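Local structure of cystatin (Fasciola hepatica, 6I1M) at residues 64-72 / 83-92; 2-10 / 39-47. The protein probably inhibits papain-like cysteine proteases, as a secreted type 1 cystatin (stefin) of the liver fluke. All blocks are in the same frame, centred on the assembly; numbering follows the deposited sequence. Where two conformers were deposited one is given.

Both contacts lie on the same antiparallel sheet, whose strand order is 38-47, 50-59, 66-74, 83-90. Contact 1 (64-72 / 83-92) pairs the last two strands, with Val69 and Val71 turned to helix 12-28 and a disulfide at one end. Contact 2 (2-10 / 39-47) lays the N-terminal arm, which is not a regular strand, along the other edge strand, and mixes three backbone hydrogen bonds with two that use side chains and a CH-pi contact. Each is part buried, part exposed; contact 2 lies farther from the centre of the chain. They touch at two places, Tyr4 OH on Val70 CG1 at 3.4 Å and Leu41 CD1 on Cys66 SG at 4.1 Å.

Contact 1: 64-72 / 83-92; sequences PGCWEVVVF and SVGTPTRVSC
The indole of Trp67 overlaps the aliphatic part of Arg89, with NE1 of the ring 3.6 Å from Arg89 CG. Beyond CG the arginine chain leads away from the NE1/CD1 side of the indole, so the CH2 group, not the guanidinium, makes the contact. A water in the indole plane accepts from NE1. Pro87 CB reaches the CD1 side of the same ring and also lies 3.8 Å from Val69 CG2. Farther along, Val69 CG1 meets Val84 CG1 at 3.5 Å. Trp67, Val69 and Pro87 all continue onto helix 12-28, touching Leu26 or Ile22.

The backbones pair antiparallel in two separate runs. Glu68 and Thr88 exchange N-H...O bonds, as do Phe72 and Ser83, but the register slips by one residue between them. In that break Gly85 N bonds to Val70 O, and two waters serve Thr86 O, one of them reaching Val70 N and the other adding a second partner to Glu68 O while accepting from Thr88 OG1. At the other end Cys66 SG and Cys92 SG are joined at 2.1 Å, with a C-S-S-C torsion of 106°.

Water thus supplies partners to backbone atoms at the slip in register, while the covalent sulfur link ties the C-terminal tail to the start of strand 66-74.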
ATOM      1  N   PRO A  64       2.695  -3.173  15.819  1.00 24.79           N
ATOM      2  CA  PRO A  64       4.021  -3.487  15.328  1.00 24.02           C
ATOM      3  C   PRO A  64       3.940  -4.588  14.258  1.00 25.11           C
ATOM      4  O   PRO A  64       3.127  -5.501  14.343  1.00 27.16           O
ATOM      5  CB  PRO A  64       4.733  -3.964  16.593  1.00 26.75           C
ATOM      6  CG  PRO A  64       3.611  -4.469  17.479  1.00 24.98           C
ATOM      7  CD  PRO A  64       2.507  -3.480  17.243  1.00 26.58           C
ATOM      8  N   GLY A  65       4.772  -4.458  13.252  1.00 26.37           N
ATOM      9  CA  GLY A  65       4.884  -5.435  12.167  1.00 27.02           C
ATOM     10  C   GLY A  65       4.849  -4.689  10.861  1.00 28.27           C
ATOM     11  O   GLY A  65       4.530  -3.468  10.875  1.00 26.31           O
ATOM     12  N   CYS A  66       5.196  -5.393   9.800  1.00 26.23           N
ATOM     13  CA  CYS A  66       5.254  -4.859   8.434  1.00 24.97           C
ATOM     14  C   CYS A  66       4.352  -5.727   7.569  1.00 24.48           C
ATOM     15  O   CYS A  66       4.225  -6.945   7.829  1.00 23.04           O
ATOM     16  CB  CYS A  66       6.678  -4.826   7.902  1.00 25.92           C
ATOM     17  SG  CYS A  66       7.676  -3.512   8.660  1.00 29.67           S
ATOM     18  N   TRP A  67       3.720  -5.072   6.601  1.00 23.78           N
ATOM     19  CA  TRP A  67       2.839  -5.694   5.595  1.00 21.59           C
ATOM     20  C   TRP A  67       3.269  -5.219   4.210  1.00 21.38           C
ATOM     21  O   TRP A  67       3.809  -4.074   4.076  1.00 22.94           O
ATOM     22  CB  TRP A  67       1.383  -5.355   5.880  1.00 21.85           C
ATOM     23  CG  TRP A  67       0.798  -5.878   7.159  1.00 24.06           C
ATOM     24  CD1 TRP A  67      -0.054  -6.944   7.284  1.00 26.49           C
ATOM     25  CD2 TRP A  67       0.865  -5.277   8.465  1.00 25.32           C
ATOM     26  NE1 TRP A  67      -0.510  -7.046   8.570  1.00 28.18           N
ATOM     27  CE2 TRP A  67       0.066  -6.064   9.328  1.00 26.11           C
ATOM     28  CE3 TRP A  67       1.544  -4.177   9.002  1.00 28.78           C
ATOM     29  CZ2 TRP A  67      -0.082  -5.777  10.685  1.00 27.98           C
ATOM     30  CZ3 TRP A  67       1.407  -3.897  10.345  1.00 29.24           C
ATOM     31  CH2 TRP A  67       0.610  -4.691  11.176  1.00 30.81           C
ATOM     32  N   GLU A  68       3.103  -6.081   3.225  1.00 22.26           N
ATOM     33  CA  GLU A  68       3.163  -5.690   1.800  1.00 25.31           C
ATOM     34  C   GLU A  68       1.719  -5.568   1.319  1.00 24.27           C
ATOM     35  O   GLU A  68       0.933  -6.484   1.590  1.00 24.65           O
ATOM     36  CB  GLU A  68       3.991  -6.709   1.029  1.00 28.65           C
ATOM     37  CG  GLU A  68       3.874  -6.593  -0.466  1.00 35.43           C
ATOM     38  CD  GLU A  68       4.658  -7.687  -1.163  1.00 41.38           C
ATOM     39  OE1 GLU A  68       5.897  -7.756  -0.919  1.00 47.08           O
ATOM     40  OE2 GLU A  68       4.028  -8.496  -1.902  1.00 45.99           O
ATOM     41  N   VAL A  69       1.383  -4.462   0.659  1.00 24.44           N
ATOM     42  CA  VAL A  69       0.003  -4.190   0.168  1.00 25.36           C
ATOM     43  C   VAL A  69       0.128  -3.601  -1.231  1.00 24.80           C
ATOM     44  O   VAL A  69       0.777  -2.562  -1.373  1.00 22.73           O
ATOM     45  CB  VAL A  69      -0.760  -3.215   1.083  1.00 29.47           C
ATOM     46  CG1 VAL A  69      -2.247  -3.150   0.725  1.00 28.37           C
ATOM     47  CG2 VAL A  69      -0.582  -3.553   2.557  1.00 32.81           C
ATOM     48  N   VAL A  70      -0.519  -4.224  -2.205  1.00 23.46           N
ATOM     49  CA  VAL A  70      -0.605  -3.715  -3.596  1.00 23.40           C
ATOM     50  C   VAL A  70      -1.896  -2.913  -3.777  1.00 22.61           C
ATOM     51  O   VAL A  70      -2.964  -3.410  -3.431  1.00 22.55           O
ATOM     52  CB  VAL A  70      -0.493  -4.864  -4.605  1.00 25.69           C
ATOM     53  CG1 VAL A  70      -0.432  -4.326  -6.022  1.00 24.70           C
ATOM     54  CG2 VAL A  70       0.709  -5.745  -4.302  1.00 26.06           C
ATOM     55  N   VAL A  71      -1.776  -1.685  -4.282  1.00 23.79           N
ATOM     56  CA  VAL A  71      -2.934  -0.843  -4.707  1.00 21.44           C
ATOM     57  C   VAL A  71      -2.866  -0.666  -6.228  1.00 19.64           C
ATOM     58  O   VAL A  71      -1.830  -0.173  -6.703  1.00 20.74           O
ATOM     59  CB  VAL A  71      -2.928   0.528  -4.015  1.00 20.89           C
ATOM     60  CG1 VAL A  71      -4.133   1.357  -4.433  1.00 20.64           C
ATOM     61  CG2 VAL A  71      -2.848   0.399  -2.501  1.00 22.48           C
ATOM     62  N   PHE A  72      -3.961  -0.990  -6.915  1.00 19.77           N
ATOM     63  CA  PHE A  72      -4.202  -0.761  -8.352  1.00 19.20           C
ATOM     64  C   PHE A  72      -4.931   0.575  -8.544  1.00 18.32           C
ATOM     65  O   PHE A  72      -6.048   0.798  -8.013  1.00 20.74           O
ATOM     66  CB  PHE A  72      -4.998  -1.912  -8.956  1.00 18.75           C
ATOM     67  CG  PHE A  72      -5.316  -1.686 -10.411  1.00 18.85           C
ATOM     68  CD1 PHE A  72      -4.293  -1.562 -11.345  1.00 18.65           C
ATOM     69  CD2 PHE A  72      -6.625  -1.506 -10.834  1.00 20.80           C
ATOM     70  CE1 PHE A  72      -4.593  -1.366 -12.685  1.00 20.30           C
ATOM     71  CE2 PHE A  72      -6.904  -1.245 -12.169  1.00 21.93           C
ATOM     72  CZ  PHE A  72      -5.886  -1.170 -13.086  1.00 20.35           C
ATOM     73  N   SER A  83      -8.268  -0.177  -6.344  1.00 27.36           N
ATOM     74  CA  SER A  83      -8.486  -1.388  -5.516  1.00 27.34           C
ATOM     75  C   SER A  83      -7.258  -1.582  -4.630  1.00 23.02           C
ATOM     76  O   SER A  83      -6.133  -1.584  -5.167  1.00 22.07           O
ATOM     77  CB  SER A  83      -8.774  -2.581  -6.414  1.00 29.53           C
ATOM     78  OG  SER A  83      -9.163  -3.728  -5.667  1.00 35.13           O
ATOM     79  N   VAL A  84      -7.471  -1.722  -3.321  1.00 24.86           N
ATOM     80  CA  VAL A  84      -6.423  -2.169  -2.366  1.00 24.34           C
ATOM     81  C   VAL A  84      -6.442  -3.700  -2.337  1.00 22.22           C
ATOM     82  O   VAL A  84      -7.521  -4.286  -2.114  1.00 24.58           O
ATOM     83  CB  VAL A  84      -6.610  -1.544  -0.972  1.00 25.72           C
ATOM     84  CG1 VAL A  84      -5.438  -1.886  -0.082  1.00 25.28           C
ATOM     85  CG2 VAL A  84      -6.777  -0.026  -1.058  1.00 25.85           C
ATOM     86  N   GLY A  85      -5.293  -4.317  -2.582  1.00 21.93           N
ATOM     87  CA  GLY A  85      -5.109  -5.771  -2.512  1.00 21.58           C
ATOM     88  C   GLY A  85      -5.214  -6.299  -1.087  1.00 22.52           C
ATOM     89  O   GLY A  85      -5.443  -5.515  -0.131  1.00 22.87           O
ATOM     90  N   THR A  86      -5.009  -7.598  -0.937  1.00 24.39           N
ATOM     91  CA  THR A  86      -4.924  -8.283   0.370  1.00 27.46           C
ATOM     92  C   THR A  86      -3.557  -8.038   0.992  1.00 25.25           C
ATOM     93  O   THR A  86      -2.522  -8.432   0.432  1.00 26.82           O
ATOM     94  CB  THR A  86      -5.186  -9.784   0.206  1.00 29.74           C
ATOM     95  OG1 THR A  86      -6.484  -9.888  -0.376  1.00 31.10           O
ATOM     96  CG2 THR A  86      -5.131 -10.517   1.528  1.00 29.30           C
ATOM     97  N   PRO A  87      -3.490  -7.411   2.195  1.00 24.03           N
ATOM     98  CA  PRO A  87      -2.211  -7.259   2.884  1.00 25.94           C
ATOM     99  C   PRO A  87      -1.605  -8.622   3.249  1.00 26.77           C
ATOM    100  O   PRO A  87      -2.341  -9.552   3.573  1.00 25.05           O
ATOM    101  CB  PRO A  87      -2.569  -6.450   4.129  1.00 24.66           C
ATOM    102  CG  PRO A  87      -3.832  -5.747   3.712  1.00 26.04           C
ATOM    103  CD  PRO A  87      -4.602  -6.801   2.938  1.00 26.08           C
ATOM    104  N   THR A  88      -0.292  -8.743   3.087  1.00 25.58           N
ATOM    105  CA  THR A  88       0.480  -9.924   3.543  1.00 26.81           C
ATOM    106  C   THR A  88       1.531  -9.458   4.560  1.00 25.12           C
ATOM    107  O   THR A  88       2.243  -8.468   4.302  1.00 20.88           O
ATOM    108  CB  THR A  88       1.092 -10.657   2.349  1.00 28.22           C
ATOM    109  OG1 THR A  88       0.057 -10.781   1.378  1.00 35.97           O
ATOM    110  CG2 THR A  88       1.616 -12.030   2.686  1.00 32.50           C
ATOM    111  N   ARG A  89       1.576 -10.135   5.701  1.00 26.11           N
ATOM    112  CA  ARG A  89       2.609  -9.887   6.738  0.50 25.55           C
ATOM    113  C   ARG A  89       3.960 -10.239   6.111  1.00 26.86           C
ATOM    114  O   ARG A  89       4.045 -11.295   5.445  1.00 27.91           O
ATOM    115  CB  ARG A  89       2.340 -10.692   8.016  0.50 25.91           C
ATOM    116  CG  ARG A  89       1.168 -10.187   8.846  0.50 26.42           C
ATOM    117  CD  ARG A  89       1.098 -10.728  10.273  0.50 27.55           C
ATOM    118  NE  ARG A  89       1.165 -12.181  10.329  0.50 29.15           N
ATOM    119  CZ  ARG A  89       0.177 -12.994   9.967  0.50 32.28           C
ATOM    120  NH1 ARG A  89      -0.969 -12.496   9.529  0.50 33.53           N
ATOM    121  NH2 ARG A  89       0.336 -14.300  10.044  0.50 31.74           N
ATOM    122  N   VAL A  90       4.937  -9.365   6.288  1.00 25.70           N
ATOM    123  CA  VAL A  90       6.339  -9.624   5.860  1.00 30.32           C
ATOM    124  C   VAL A  90       7.267  -9.193   6.998  1.00 33.62           C
ATOM    125  O   VAL A  90       6.815  -8.448   7.894  1.00 33.44           O
ATOM    126  CB  VAL A  90       6.676  -8.908   4.539  1.00 33.02           C
ATOM    127  CG1 VAL A  90       5.877  -9.476   3.367  1.00 31.61           C
ATOM    128  CG2 VAL A  90       6.470  -7.409   4.661  1.00 33.32           C
ATOM    129  N   SER A  91       8.507  -9.676   6.978  1.00 34.58           N
ATOM    130  CA  SER A  91       9.570  -9.262   7.923  1.00 38.00           C
ATOM    131  C   SER A  91       9.925  -7.802   7.632  1.00 36.95           C
ATOM    132  O   SER A  91       9.949  -7.437   6.460  1.00 34.43           O
ATOM    133  CB  SER A  91      10.772 -10.165   7.819  1.00 41.33           C
ATOM    134  OG  SER A  91      11.916  -9.545   8.391  1.00 51.82           O
ATOM    135  N   CYS A  92      10.152  -6.975   8.655  1.00 36.88           N
ATOM    136  CA  CYS A  92      10.539  -5.558   8.447  1.00 38.68           C
ATOM    137  C   CYS A  92      11.964  -5.531   7.875  1.00 42.90           C
ATOM    138  O   CYS A  92      12.233  -4.647   7.076  1.00 41.74           O
ATOM    139  CB  CYS A  92      10.370  -4.719   9.707  1.00 38.85           C
ATOM    140  SG  CYS A  92       8.641  -4.494  10.219  1.00 39.21           S
TER
HETATM  141  O   HOH W   1       6.341  -8.097  10.414  1.00 30.37           O
HETATM  142  O   HOH W   2      -2.248  -9.290  10.067  1.00 38.70           O
HETATM  143  O   HOH W   3       0.502  -8.386  -0.376  1.00 32.12           O
HETATM  144  O   HOH W   4      -1.500  -6.888  -1.561  1.00 30.00           O

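Contact 2: 2-10 / 39-47; sequences GGYTEPRSV and ELLQVSTQV
Gln46 grips the N-terminal arm in two ways: its amide NE2 bonds to Gly2 O at 2.6 Å, with the acceptor close to the amide plane, while its CB sits over one face of the Tyr4 ring. That CH-pi contact measures 3.8 Å from CB to the ring centroid, only 17° off the normal. CG anti to the backbone N (chi1 175°) and an extended chain beyond run the amide along the same side of the ring, OE1 near Tyr4 CZ and NE2 turned to Gly2 O. OE1 is held by Asn52, and Tyr4 makes a cation-pi contact with Lys54, so strand 50-59 takes part at this end.

Next along, Thr5 meets Thr45 twice. Thr5 N donates to Thr45 O, and Thr45 N donates to Thr5 OG1 at 3.1 Å in a nearly straight bond (174°), a side-chain oxygen taking the place of a backbone carbonyl. Pro7 then lies beside Gln42, its CB 3.5 Å from Gln42 CD.

Arg8 and Val43 form the single true bridge, exchanging backbone hydrogen bonds. Their side chains run side by side, Val43 CG1 over one face of the Arg8 guanidinium and 3.3 Å from NH1. NH1 donates to Ser9 O close to the guanidinium plane; NH2 forms a salt bridge with Glu14 of helix 12-28, and NE donates to a water that also contacts Thr45 OG1. Val10 finally turns inward, CG2 4.0 Å from Leu40 CB.

Leu41 and Gln42, both opposite Lys56, make a classic beta bulge. An N-terminal arm leading into a helix wrapped by an antiparallel sheet fits the cystatin fold, in which the N-terminal segment belongs to the protease-binding edge; the start of this arm probably lies near that edge too.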
ATOM      1  N   GLY A   2       7.824  -6.001 -17.604  1.00 56.15           N
ATOM      2  CA  GLY A   2       6.507  -5.753 -16.983  1.00 55.02           C
ATOM      3  C   GLY A   2       6.502  -5.979 -15.474  1.00 48.41           C
ATOM      4  O   GLY A   2       5.395  -6.049 -14.902  1.00 46.05           O
ATOM      5  N   GLY A   3       7.676  -6.107 -14.845  1.00 42.80           N
ATOM      6  CA  GLY A   3       7.799  -6.364 -13.397  1.00 37.62           C
ATOM      7  C   GLY A   3       7.714  -5.064 -12.621  1.00 33.33           C
ATOM      8  O   GLY A   3       7.395  -4.021 -13.228  1.00 31.55           O
ATOM      9  N   TYR A   4       8.017  -5.098 -11.328  1.00 30.12           N
ATOM     10  CA  TYR A   4       8.072  -3.873 -10.494  1.00 25.59           C
ATOM     11  C   TYR A   4       9.411  -3.180 -10.710  1.00 26.22           C
ATOM     12  O   TYR A   4      10.430  -3.860 -10.939  1.00 27.97           O
ATOM     13  CB  TYR A   4       7.812  -4.195  -9.024  1.00 24.10           C
ATOM     14  CG  TYR A   4       6.368  -4.441  -8.685  1.00 23.92           C
ATOM     15  CD1 TYR A   4       5.514  -3.406  -8.346  1.00 22.94           C
ATOM     16  CD2 TYR A   4       5.851  -5.728  -8.721  1.00 23.81           C
ATOM     17  CE1 TYR A   4       4.181  -3.642  -8.039  1.00 21.27           C
ATOM     18  CE2 TYR A   4       4.525  -5.981  -8.404  1.00 23.88           C
ATOM     19  CZ  TYR A   4       3.682  -4.935  -8.068  1.00 23.21           C
ATOM     20  OH  TYR A   4       2.372  -5.197  -7.740  1.00 24.31           O
ATOM     21  N   THR A   5       9.391  -1.854 -10.650  1.00 25.59           N
ATOM     22  CA  THR A   5      10.594  -1.031 -10.362  1.00 28.37           C
ATOM     23  C   THR A   5      11.192  -1.485  -9.026  1.00 28.11           C
ATOM     24  O   THR A   5      10.497  -2.177  -8.232  1.00 26.70           O
ATOM     25  CB  THR A   5      10.309   0.475 -10.273  1.00 27.90           C
ATOM     26  OG1 THR A   5       9.608   0.759  -9.055  1.00 28.45           O
ATOM     27  CG2 THR A   5       9.563   1.018 -11.467  1.00 27.84           C
ATOM     28  N   GLU A   6      12.452  -1.127  -8.793  1.00 30.16           N
ATOM     29  CA  GLU A   6      13.094  -1.208  -7.454  1.00 34.66           C
ATOM     30  C   GLU A   6      12.346  -0.283  -6.512  1.00 30.41           C
ATOM     31  O   GLU A   6      11.834   0.756  -6.930  1.00 30.24           O
ATOM     32  CB  GLU A   6      14.584  -0.865  -7.542  1.00 39.32           C
ATOM     33  CG  GLU A   6      15.417  -2.034  -8.051  1.00 45.57           C
ATOM     34  CD  GLU A   6      15.166  -3.307  -7.250  1.00 52.33           C
ATOM     35  OE1 GLU A   6      15.485  -3.306  -6.030  1.00 58.51           O
ATOM     36  OE2 GLU A   6      14.576  -4.269  -7.818  1.00 57.37           O
ATOM     37  N   PRO A   7      12.248  -0.640  -5.215  1.00 30.08           N
ATOM     38  CA  PRO A   7      11.544   0.199  -4.248  1.00 31.34           C
ATOM     39  C   PRO A   7      12.130   1.610  -4.255  1.00 29.59           C
ATOM     40  O   PRO A   7      13.304   1.766  -4.541  1.00 29.75           O
ATOM     41  CB  PRO A   7      11.796  -0.472  -2.893  1.00 30.39           C
ATOM     42  CG  PRO A   7      12.125  -1.900  -3.248  1.00 31.30           C
ATOM     43  CD  PRO A   7      12.826  -1.832  -4.584  1.00 29.15           C
ATOM     44  N   ARG A   8      11.311   2.604  -3.932  1.00 25.52           N
ATOM     45  CA  ARG A   8      11.803   4.001  -3.861  1.00 26.30           C
ATOM     46  C   ARG A   8      11.077   4.693  -2.718  1.00 25.58           C
ATOM     47  O   ARG A   8      10.065   4.141  -2.187  1.00 24.24           O
ATOM     48  CB  ARG A   8      11.574   4.733  -5.188  1.00 25.58           C
ATOM     49  CG  ARG A   8      10.111   4.786  -5.610  1.00 25.76           C
ATOM     50  CD  ARG A   8       9.811   5.901  -6.591  1.00 27.25           C
ATOM     51  NE  ARG A   8       8.465   5.836  -7.157  1.00 25.81           N
ATOM     52  CZ  ARG A   8       7.357   6.293  -6.582  1.00 25.97           C
ATOM     53  NH1 ARG A   8       7.380   6.864  -5.388  1.00 26.85           N
ATOM     54  NH2 ARG A   8       6.207   6.182  -7.211  1.00 27.69           N
ATOM     55  N   SER A   9      11.503   5.911  -2.405  1.00 27.16           N
ATOM     56  CA  SER A   9      10.814   6.742  -1.393  1.00 27.38           C
ATOM     57  C   SER A   9       9.426   7.137  -1.927  1.00 25.52           C
ATOM     58  O   SER A   9       9.248   7.277  -3.164  1.00 25.24           O
ATOM     59  CB  SER A   9      11.651   7.930  -0.954  1.00 30.08           C
ATOM     60  OG  SER A   9      11.803   8.853  -2.011  1.00 35.58           O
ATOM     61  N   VAL A  10       8.464   7.237  -1.003  1.00 22.73           N
ATOM     62  CA  VAL A  10       7.053   7.610  -1.270  1.00 22.59           C
ATOM     63  C   VAL A  10       6.946   9.134  -1.263  1.00 22.57           C
ATOM     64  O   VAL A  10       7.461   9.763  -0.325  1.00 26.69           O
ATOM     65  CB  VAL A  10       6.110   6.992  -0.228  1.00 22.66           C
ATOM     66  CG1 VAL A  10       4.657   7.301  -0.542  1.00 22.06           C
ATOM     67  CG2 VAL A  10       6.323   5.490  -0.079  1.00 23.29           C
ATOM     68  N   GLU A  39       3.007   3.719   8.693  1.00 21.92           N
ATOM     69  CA  GLU A  39       4.041   4.379   7.880  1.00 21.70           C
ATOM     70  C   GLU A  39       4.228   3.635   6.561  1.00 21.11           C
ATOM     71  O   GLU A  39       4.480   2.425   6.589  1.00 18.69           O
ATOM     72  CB  GLU A  39       5.356   4.412   8.639  1.00 24.22           C
ATOM     73  CG  GLU A  39       6.445   5.104   7.867  1.00 25.13           C
ATOM     74  CD  GLU A  39       7.726   5.243   8.678  1.00 29.55           C
ATOM     75  OE1 GLU A  39       7.791   4.645   9.760  1.00 33.77           O
ATOM     76  OE2 GLU A  39       8.622   5.963   8.242  1.00 32.60           O
ATOM     77  N   LEU A  40       4.148   4.356   5.447  1.00 20.15           N
ATOM     78  CA  LEU A  40       4.561   3.827   4.129  1.00 21.58           C
ATOM     79  C   LEU A  40       6.083   3.959   4.071  1.00 21.84           C
ATOM     80  O   LEU A  40       6.564   5.103   4.060  1.00 25.64           O
ATOM     81  CB  LEU A  40       3.894   4.607   2.990  1.00 21.99           C
ATOM     82  CG  LEU A  40       2.364   4.754   3.011  1.00 24.67           C
ATOM     83  CD1 LEU A  40       1.873   5.217   1.664  1.00 23.37           C
ATOM     84  CD2 LEU A  40       1.640   3.473   3.364  1.00 26.20           C
ATOM     85  N   LEU A  41       6.798   2.835   4.075  1.00 20.57           N
ATOM     86  CA  LEU A  41       8.284   2.793   4.110  1.00 21.18           C
ATOM     87  C   LEU A  41       8.833   3.035   2.708  1.00 21.44           C
ATOM     88  O   LEU A  41       9.805   3.778   2.570  1.00 21.95           O
ATOM     89  CB  LEU A  41       8.749   1.429   4.617  1.00 23.78           C
ATOM     90  CG  LEU A  41       8.427   1.107   6.067  1.00 23.86           C
ATOM     91  CD1 LEU A  41       8.947  -0.268   6.418  1.00 26.37           C
ATOM     92  CD2 LEU A  41       9.002   2.167   6.996  1.00 25.96           C
ATOM     93  N   GLN A  42       8.246   2.374   1.714  1.00 22.16           N
ATOM     94  CA  GLN A  42       8.742   2.410   0.318  1.00 22.36           C
ATOM     95  C   GLN A  42       7.622   1.941  -0.601  1.00 20.50           C
ATOM     96  O   GLN A  42       6.621   1.383  -0.101  1.00 19.82           O
ATOM     97  CB  GLN A  42       9.963   1.507   0.146  1.00 23.27           C
ATOM     98  CG  GLN A  42       9.675   0.068   0.541  1.00 24.64           C
ATOM     99  CD  GLN A  42      10.917  -0.796   0.523  1.00 26.72           C
ATOM    100  OE1 GLN A  42      11.998  -0.352   0.887  1.00 32.70           O
ATOM    101  NE2 GLN A  42      10.764  -2.051   0.140  1.00 31.21           N
ATOM    102  N   VAL A  43       7.790   2.197  -1.883  1.00 19.41           N
ATOM    103  CA  VAL A  43       6.821   1.786  -2.918  1.00 20.28           C
ATOM    104  C   VAL A  43       7.609   1.320  -4.142  1.00 21.41           C
ATOM    105  O   VAL A  43       8.695   1.904  -4.455  1.00 17.81           O
ATOM    106  CB  VAL A  43       5.832   2.919  -3.237  1.00 22.24           C
ATOM    107  CG1 VAL A  43       6.533   4.068  -3.950  1.00 23.26           C
ATOM    108  CG2 VAL A  43       4.634   2.387  -4.020  1.00 20.49           C
ATOM    109  N   SER A  44       7.077   0.304  -4.804  1.00 21.95           N
ATOM    110  CA  SER A  44       7.572  -0.187  -6.110  1.00 24.22           C
ATOM    111  C   SER A  44       6.384  -0.127  -7.057  1.00 21.94           C
ATOM    112  O   SER A  44       5.280  -0.370  -6.585  1.00 22.78           O
ATOM    113  CB  SER A  44       8.137  -1.577  -6.038  1.00 25.52           C
ATOM    114  OG  SER A  44       8.928  -1.762  -4.891  1.00 26.13           O
ATOM    115  N   THR A  45       6.589   0.292  -8.299  1.00 21.48           N
ATOM    116  CA  THR A  45       5.485   0.503  -9.263  1.00 22.60           C
ATOM    117  C   THR A  45       5.632  -0.451 -10.439  1.00 23.73           C
ATOM    118  O   THR A  45       6.755  -0.792 -10.811  1.00 22.74           O
ATOM    119  CB  THR A  45       5.412   1.953  -9.722  1.00 23.86           C
ATOM    120  OG1 THR A  45       6.666   2.228 -10.341  1.00 26.11           O
ATOM    121  CG2 THR A  45       5.144   2.878  -8.562  1.00 23.38           C
ATOM    122  N   GLN A  46       4.499  -0.897 -10.936  1.00 22.15           N
ATOM    123  CA  GLN A  46       4.422  -1.747 -12.135  1.00 22.97           C
ATOM    124  C   GLN A  46       3.369  -1.128 -13.054  1.00 22.56           C
ATOM    125  O   GLN A  46       2.193  -0.917 -12.620  1.00 24.05           O
ATOM    126  CB  GLN A  46       4.084  -3.166 -11.726  1.00 24.61           C
ATOM    127  CG  GLN A  46       3.874  -4.075 -12.922  1.00 26.61           C
ATOM    128  CD  GLN A  46       3.176  -5.343 -12.508  1.00 30.69           C
ATOM    129  OE1 GLN A  46       2.390  -5.346 -11.558  1.00 33.00           O
ATOM    130  NE2 GLN A  46       3.430  -6.415 -13.245  1.00 27.23           N
ATOM    131  N   VAL A  47       3.754  -0.818 -14.281  1.00 20.94           N
ATOM    132  CA  VAL A  47       2.796  -0.207 -15.236  1.00 22.08           C
ATOM    133  C   VAL A  47       2.124  -1.344 -16.003  1.00 21.49           C
ATOM    134  O   VAL A  47       2.826  -2.128 -16.649  1.00 22.40           O
ATOM    135  CB  VAL A  47       3.458   0.821 -16.171  1.00 21.64           C
ATOM    136  CG1 VAL A  47       2.405   1.444 -17.081  1.00 21.31           C
ATOM    137  CG2 VAL A  47       4.203   1.896 -15.384  1.00 22.18           C
TER
HETATM  138  O   HOH W   5       6.495  -1.943 -14.963  1.00 38.13           O
HETATM  139  O   HOH W   6       8.276   3.865  -9.131  1.00 29.20           O
HETATM  140  O   HOH W   7      10.055  -4.308  -5.829  1.00 36.45           O
HETATM  141  O   HOH W   8       9.633   6.681   1.698  1.00 31.05           O